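Local coordinates for protein putative transcriptional coactivator P15 (Enterobacteria phage t5, PDB 4BG7) that probably binds DNA as a phage homolog of the eukaryotic transcription coactivator PC4 and is implicated in recombination-dependent DNA replication, at residues L39-Y45 and S59-Y65. Numbering follows the deposited sequence.
Sequences LYMGIRY and SGFSFPY
Met-41 rises from the sheet between the rings of Phe-63 and Tyr-65, meeting both. Its CG lies between its own backbone N and carbonyl carbon (chi1 52°), which sets CG above the rim of one face of the Phe-63 ring; the extended chain beyond it carries CE to 3.6 Å from Phe-63 CZ. SD makes two Met-aromatic contacts: oblique to the Phe-63 ring, 5.0 Å from its centroid, and in the plane of the Tyr-65 ring, at its edge. With CG anti to the backbone N (chi1 -175°), Tyr-65 stands roughly at a right angle to Met-41, its CD1 3.8 Å from Met-41 CB, while the other ring edge meets Leu-39 CB. Further along the same face, Phe-61 runs alongside Ile-43, Phe-61 CE1 4.0 Å from Ile-43 CB. Ser-84 of the second subunit is hydrogen-bonded to the Tyr-65 hydroxyl, and Phe-61 of that subunit packs on Ile-43. The strands form an antiparallel hairpin, the last two of the four-stranded sheet of the PC4-like fold, and helix 67-83 covers Met-41 with Thr-69, Thr-70 and Leu-73. Met-41 and Phe-63 exchange both backbone bonds, as do Ile-43 and Phe-61; Tyr-45 N adds a nearly straight one to Ser-59 O (2.8 Å, 177°). Between the Met-41/Phe-63 and Ile-43/Phe-61 pairs, at a non-hydrogen-bonded pair, Gly-42, with no side chain, lets the backbones come to 3.9 Å, Gly-42 CA to Ser-62 CA. The sheet's other face is more polar: Ser-62 OG lies 3.6 Å from Tyr-40 CB and is hydrogen-bonded to Asn-6, whereas the Arg-44 guanidinium bonds to Thr-57 O and forms a salt bridge with Asp-14.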
loop_
_atom_site.group_PDB
_atom_site.type_symbol
_atom_site.label_atom_id
_atom_site.label_comp_id
_atom_site.label_asym_id
_atom_site.label_seq_id
_atom_site.Cartn_x
_atom_site.Cartn_y
_atom_site.Cartn_z
ATOM N N LEU A 39 -9.560 -9.563 -7.801
ATOM C CA LEU A 39 -9.394 -8.662 -6.645
ATOM C C LEU A 39 -8.117 -7.839 -6.784
ATOM O O LEU A 39 -7.103 -8.324 -7.216
ATOM C CB LEU A 39 -9.364 -9.466 -5.317
ATOM C CG LEU A 39 -10.704 -10.144 -5.017
ATOM C CD1 LEU A 39 -10.570 -10.942 -3.733
ATOM C CD2 LEU A 39 -11.862 -9.146 -4.909
ATOM N N TYR A 40 -8.192 -6.605 -6.288
ATOM C CA TYR A 40 -7.126 -5.644 -6.278
ATOM C C TYR A 40 -7.034 -4.991 -4.922
ATOM O O TYR A 40 -8.060 -4.851 -4.215
ATOM C CB TYR A 40 -7.467 -4.527 -7.282
ATOM C CG TYR A 40 -7.481 -5.110 -8.658
ATOM C CD1 TYR A 40 -6.326 -5.195 -9.391
ATOM C CD2 TYR A 40 -8.634 -5.643 -9.168
ATOM C CE1 TYR A 40 -6.326 -5.812 -10.656
ATOM C CE2 TYR A 40 -8.667 -6.200 -10.454
ATOM C CZ TYR A 40 -7.525 -6.313 -11.177
ATOM O OH TYR A 40 -7.570 -6.890 -12.453
ATOM N N MET A 41 -5.800 -4.639 -4.545
ATOM C CA MET A 41 -5.569 -3.801 -3.373
ATOM C C MET A 41 -4.936 -2.498 -3.784
ATOM O O MET A 41 -4.093 -2.436 -4.660
ATOM C CB MET A 41 -4.701 -4.463 -2.270
ATOM C CG MET A 41 -3.387 -5.027 -2.713
ATOM S SD MET A 41 -2.288 -5.486 -1.333
ATOM C CE MET A 41 -1.122 -6.439 -2.263
ATOM N N GLY A 42 -5.335 -1.437 -3.100
ATOM C CA GLY A 42 -4.789 -0.120 -3.410
ATOM C C GLY A 42 -5.315 0.993 -2.528
ATOM O O GLY A 42 -5.806 0.747 -1.423
ATOM N N ILE A 43 -5.232 2.220 -3.026
ATOM C CA ILE A 43 -5.732 3.352 -2.262
ATOM C C ILE A 43 -6.841 4.035 -3.056
ATOM O O ILE A 43 -6.599 4.412 -4.175
ATOM C CB ILE A 43 -4.597 4.344 -2.045
ATOM C CG1 ILE A 43 -3.581 3.794 -1.056
ATOM C CG2 ILE A 43 -5.131 5.709 -1.617
ATOM C CD1 ILE A 43 -3.999 3.200 0.273
ATOM N N ARG A 44 -8.052 4.105 -2.508
ATOM C CA ARG A 44 -9.141 4.867 -3.143
ATOM C C ARG A 44 -9.289 6.157 -2.385
ATOM O O ARG A 44 -9.286 6.148 -1.142
ATOM C CB ARG A 44 -10.471 4.103 -3.062
ATOM C CG ARG A 44 -11.586 4.837 -3.784
ATOM C CD ARG A 44 -12.942 4.306 -3.447
ATOM N NE ARG A 44 -13.303 3.031 -4.115
ATOM C CZ ARG A 44 -13.889 2.910 -5.298
ATOM N NH1 ARG A 44 -14.110 3.964 -6.051
ATOM N NH2 ARG A 44 -14.218 1.684 -5.728
ATOM N N TYR A 45 -9.421 7.271 -3.096
ATOM C CA TYR A 45 -9.611 8.582 -2.409
ATOM C C TYR A 45 -11.085 8.907 -2.103
ATOM O O TYR A 45 -11.925 8.845 -3.002
ATOM C CB TYR A 45 -9.002 9.713 -3.205
ATOM C CG TYR A 45 -7.493 9.620 -3.221
ATOM C CD1 TYR A 45 -6.752 9.974 -2.094
ATOM C CD2 TYR A 45 -6.805 9.076 -4.304
ATOM C CE1 TYR A 45 -5.359 9.874 -2.093
ATOM C CE2 TYR A 45 -5.412 8.951 -4.290
ATOM C CZ TYR A 45 -4.708 9.336 -3.168
ATOM O OH TYR A 45 -3.335 9.227 -3.118
ATOM N N SER A 59 -11.092 7.993 -7.872
ATOM C CA SER A 59 -9.648 8.288 -7.985
ATOM C C SER A 59 -8.841 7.414 -7.040
ATOM O O SER A 59 -9.278 7.111 -5.870
ATOM C CB SER A 59 -9.377 9.779 -7.711
ATOM O OG SER A 59 -10.023 10.475 -8.771
ATOM N N GLY A 60 -7.724 6.951 -7.560
ATOM C CA GLY A 60 -6.764 6.131 -6.786
ATOM C C GLY A 60 -6.030 5.188 -7.714
ATOM O O GLY A 60 -6.062 5.340 -8.946
ATOM N N PHE A 61 -5.414 4.162 -7.140
ATOM C CA PHE A 61 -4.673 3.182 -7.952
ATOM C C PHE A 61 -4.727 1.827 -7.231
ATOM O O PHE A 61 -4.910 1.765 -6.067
ATOM C CB PHE A 61 -3.195 3.622 -8.169
ATOM C CG PHE A 61 -2.345 3.393 -7.000
ATOM C CD1 PHE A 61 -2.430 4.234 -5.906
ATOM C CD2 PHE A 61 -1.586 2.244 -6.893
ATOM C CE1 PHE A 61 -1.698 3.976 -4.768
ATOM C CE2 PHE A 61 -0.852 1.981 -5.770
ATOM C CZ PHE A 61 -0.911 2.836 -4.706
ATOM N N SER A 62 -4.558 0.739 -7.945
ATOM C CA SER A 62 -4.595 -0.526 -7.329
ATOM C C SER A 62 -3.765 -1.511 -8.106
ATOM O O SER A 62 -3.338 -1.246 -9.274
ATOM C CB SER A 62 -6.051 -0.967 -7.177
ATOM O OG SER A 62 -6.703 -1.181 -8.410
ATOM N N PHE A 63 -3.482 -2.630 -7.461
ATOM C CA PHE A 63 -2.770 -3.683 -8.140
ATOM C C PHE A 63 -3.236 -5.032 -7.594
ATOM O O PHE A 63 -3.967 -5.087 -6.626
ATOM C CB PHE A 63 -1.249 -3.455 -8.074
ATOM C CG PHE A 63 -0.662 -3.624 -6.716
ATOM C CD1 PHE A 63 -0.808 -2.635 -5.773
ATOM C CD2 PHE A 63 0.105 -4.724 -6.402
ATOM C CE1 PHE A 63 -0.249 -2.717 -4.501
ATOM C CE2 PHE A 63 0.675 -4.836 -5.137
ATOM C CZ PHE A 63 0.474 -3.832 -4.172
ATOM N N PRO A 64 -2.821 -6.145 -8.204
ATOM C CA PRO A 64 -3.503 -7.359 -7.762
ATOM C C PRO A 64 -3.358 -7.769 -6.292
ATOM O O PRO A 64 -2.326 -7.580 -5.640
ATOM C CB PRO A 64 -2.918 -8.466 -8.669
ATOM C CG PRO A 64 -2.286 -7.765 -9.791
ATOM C CD PRO A 64 -1.981 -6.360 -9.372
ATOM N N TYR A 65 -4.450 -8.298 -5.768
ATOM C CA TYR A 65 -4.536 -8.791 -4.417
ATOM C C TYR A 65 -4.549 -10.295 -4.473
ATOM O O TYR A 65 -5.633 -10.872 -4.612
ATOM C CB TYR A 65 -5.850 -8.307 -3.786
ATOM C CG TYR A 65 -6.084 -8.616 -2.295
ATOM C CD1 TYR A 65 -5.249 -8.112 -1.292
ATOM C CD2 TYR A 65 -7.210 -9.319 -1.884
ATOM C CE1 TYR A 65 -5.525 -8.337 0.063
ATOM C CE2 TYR A 65 -7.509 -9.514 -0.551
ATOM C CZ TYR A 65 -6.650 -9.066 0.418
ATOM O OH TYR A 65 -6.983 -9.286 1.738
#